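Local coordinates for protein Lys-gingipain W83 (Porphyromonas gingivalis, PDB 3KM5) that cleaves proteins after lysine as a secreted cysteine protease that may act as a virulence factor, the piece here being its calcium-binding K2 cleaved adhesin domain, a jelly roll, at residues V52-W58 with D165-L171. Sequence-based numbering, arbitrary orientation.
Sequences VVSSFSW and DLNYILL
V53 and S55 pair with L171 and I169 through four backbone hydrogen bonds, joining neighbouring antiparallel strands of one jelly-roll sheet; the straightest runs from V53 N to L171 O (172°). Where the strand 52-56 ends, N167 O takes both S57 N (2.8 Å) and W58 N (3.1 Å), and S57 O accepts D165 N.

S57 OG, set by chi1 65° between its own N and carbonyl carbon, receives L166 N at 2.9 Å and also bonds D93, a task suited to a short hydroxyl. N167 ND2 bonds W58 O only weakly at 3.1 Å and lies near the indole plane, at its edge; OD1 takes N87 and ND2 also bonds F127 O. D165 OD1 comes within 3.3 Å of W58 CD1 while salt-bridged to R126, which makes a cation-pi contact with W58.

Carbon-to-carbon contacts lie on both faces of the pair. Y168 CB sits over the F56 ring, 4.1 Å from its centroid, a CH-pi contact. On that face serine's small CB admits L170 CD2 while S54 OG bonds L34 O; V53 CG1 lies beside L171 CB on the other.

Regular pairing thus yields to side-chain and bifurcated bonds, which give the buried polar groups of S57 and N167 partners where one strand ends and the other begins.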
loop_
_atom_site.group_PDB
_atom_site.type_symbol
_atom_site.label_atom_id
_atom_site.label_comp_id
_atom_site.label_asym_id
_atom_site.label_seq_id
_atom_site.Cartn_x
_atom_site.Cartn_y
_atom_site.Cartn_z
ATOM N N VAL A 52 0.092 7.239 6.236
ATOM C CA VAL A 52 0.088 5.911 5.568
ATOM C C VAL A 52 0.615 6.064 4.151
ATOM O O VAL A 52 0.880 7.167 3.712
ATOM C CB VAL A 52 -1.357 5.348 5.504
ATOM C CG1 VAL A 52 -1.963 5.303 6.935
ATOM C CG2 VAL A 52 -2.191 6.203 4.549
ATOM N N VAL A 53 0.726 4.956 3.415
ATOM C CA VAL A 53 0.860 5.027 1.952
ATOM C C VAL A 53 -0.426 4.429 1.324
ATOM O O VAL A 53 -1.057 3.542 1.929
ATOM C CB VAL A 53 2.154 4.348 1.468
ATOM C CG1 VAL A 53 2.053 2.808 1.554
ATOM C CG2 VAL A 53 2.582 4.841 0.065
ATOM N N SER A 54 -0.797 4.892 0.130
ATOM C CA SER A 54 -2.125 4.583 -0.440
ATOM C C SER A 54 -1.994 4.363 -1.926
ATOM O O SER A 54 -1.139 4.948 -2.578
ATOM C CB SER A 54 -3.067 5.774 -0.218
ATOM O OG SER A 54 -2.662 6.895 -1.002
ATOM N N SER A 55 -2.894 3.532 -2.445
ATOM C CA SER A 55 -3.100 3.366 -3.875
ATOM C C SER A 55 -4.610 3.119 -4.112
ATOM O O SER A 55 -5.264 2.410 -3.372
ATOM C CB SER A 55 -2.245 2.207 -4.408
ATOM O OG SER A 55 -2.487 2.003 -5.811
ATOM N N PHE A 56 -5.141 3.769 -5.117
ATOM C CA PHE A 56 -6.584 3.783 -5.369
ATOM C C PHE A 56 -7.009 2.947 -6.594
ATOM O O PHE A 56 -6.358 2.948 -7.652
ATOM C CB PHE A 56 -7.063 5.241 -5.531
ATOM C CG PHE A 56 -6.984 6.011 -4.258
ATOM C CD1 PHE A 56 -8.084 6.138 -3.440
ATOM C CD2 PHE A 56 -5.788 6.546 -3.821
ATOM C CE1 PHE A 56 -8.015 6.831 -2.269
ATOM C CE2 PHE A 56 -5.697 7.245 -2.646
ATOM C CZ PHE A 56 -6.813 7.376 -1.841
ATOM N N SER A 57 -8.146 2.252 -6.484
ATOM C CA SER A 57 -8.849 1.731 -7.665
ATOM C C SER A 57 -10.110 2.554 -7.938
ATOM O O SER A 57 -10.788 2.270 -8.942
ATOM C CB SER A 57 -9.175 0.262 -7.526
ATOM O OG SER A 57 -10.088 0.017 -6.495
ATOM N N TRP A 58 -10.438 3.510 -7.067
ATOM C CA TRP A 58 -11.435 4.577 -7.333
ATOM C C TRP A 58 -10.950 5.810 -6.609
ATOM O O TRP A 58 -10.742 5.770 -5.389
ATOM C CB TRP A 58 -12.844 4.237 -6.822
ATOM C CG TRP A 58 -13.860 5.302 -7.207
ATOM C CD1 TRP A 58 -14.619 5.340 -8.358
ATOM C CD2 TRP A 58 -14.168 6.496 -6.487
ATOM N NE1 TRP A 58 -15.398 6.475 -8.369
ATOM C CE2 TRP A 58 -15.140 7.205 -7.242
ATOM C CE3 TRP A 58 -13.733 7.037 -5.273
ATOM C CZ2 TRP A 58 -15.677 8.425 -6.815
ATOM C CZ3 TRP A 58 -14.268 8.245 -4.847
ATOM C CH2 TRP A 58 -15.227 8.930 -5.620
ATOM N N ASP A 165 -12.206 -0.251 -9.643
ATOM C CA ASP A 165 -13.445 0.395 -9.180
ATOM C C ASP A 165 -13.917 -0.164 -7.846
ATOM O O ASP A 165 -15.111 -0.397 -7.624
ATOM C CB ASP A 165 -14.540 0.243 -10.258
ATOM C CG ASP A 165 -15.648 1.279 -10.149
ATOM O OD1 ASP A 165 -15.470 2.340 -9.520
ATOM O OD2 ASP A 165 -16.712 1.031 -10.748
ATOM N N LEU A 166 -12.975 -0.379 -6.928
ATOM C CA LEU A 166 -13.327 -0.694 -5.542
ATOM C C LEU A 166 -13.089 0.616 -4.787
ATOM O O LEU A 166 -13.846 1.584 -4.968
ATOM C CB LEU A 166 -12.568 -1.933 -5.019
ATOM C CG LEU A 166 -13.095 -3.356 -5.389
ATOM C CD1 LEU A 166 -14.545 -3.542 -4.930
ATOM C CD2 LEU A 166 -13.008 -3.700 -6.845
ATOM N N ASN A 167 -12.015 0.726 -3.992
ATOM C CA ASN A 167 -11.664 2.062 -3.482
ATOM C C ASN A 167 -10.159 2.264 -3.311
ATOM O O ASN A 167 -9.555 2.933 -4.140
ATOM C CB ASN A 167 -12.503 2.422 -2.240
ATOM C CG ASN A 167 -12.546 3.922 -1.902
ATOM O OD1 ASN A 167 -13.196 4.310 -0.907
ATOM N ND2 ASN A 167 -11.890 4.771 -2.700
ATOM N N TYR A 168 -9.584 1.701 -2.256
ATOM C CA TYR A 168 -8.161 1.955 -1.955
ATOM C C TYR A 168 -7.618 0.756 -1.207
ATOM O O TYR A 168 -8.355 -0.067 -0.625
ATOM C CB TYR A 168 -7.927 3.239 -1.117
ATOM C CG TYR A 168 -8.694 3.268 0.165
ATOM C CD1 TYR A 168 -8.280 2.514 1.233
ATOM C CD2 TYR A 168 -9.873 4.003 0.305
ATOM C CE1 TYR A 168 -8.942 2.483 2.390
ATOM C CE2 TYR A 168 -10.564 3.992 1.504
ATOM C CZ TYR A 168 -10.105 3.217 2.551
ATOM O OH TYR A 168 -10.775 3.134 3.751
ATOM N N ILE A 169 -6.282 0.656 -1.258
ATOM C CA ILE A 169 -5.513 -0.083 -0.252
ATOM C C ILE A 169 -4.536 0.870 0.420
ATOM O O ILE A 169 -3.855 1.668 -0.238
ATOM C CB ILE A 169 -4.834 -1.308 -0.839
ATOM C CG1 ILE A 169 -4.065 -2.058 0.238
ATOM C CG2 ILE A 169 -3.912 -0.994 -2.013
ATOM C CD1 ILE A 169 -3.768 -3.497 -0.091
ATOM N N LEU A 170 -4.511 0.833 1.754
ATOM C CA LEU A 170 -3.527 1.586 2.530
ATOM C C LEU A 170 -2.537 0.601 3.158
ATOM O O LEU A 170 -2.959 -0.502 3.560
ATOM C CB LEU A 170 -4.200 2.341 3.669
ATOM C CG LEU A 170 -5.432 3.145 3.298
ATOM C CD1 LEU A 170 -6.049 3.821 4.537
ATOM C CD2 LEU A 170 -5.104 4.159 2.226
ATOM N N LEU A 171 -1.276 1.023 3.356
ATOM C CA LEU A 171 -0.288 0.248 4.095
ATOM C C LEU A 171 0.327 1.122 5.150
ATOM O O LEU A 171 0.469 2.321 4.954
ATOM C CB LEU A 171 0.844 -0.311 3.213
ATOM C CG LEU A 171 0.403 -1.094 1.998
ATOM C CD1 LEU A 171 1.560 -1.334 1.034
ATOM C CD2 LEU A 171 -0.176 -2.438 2.419
#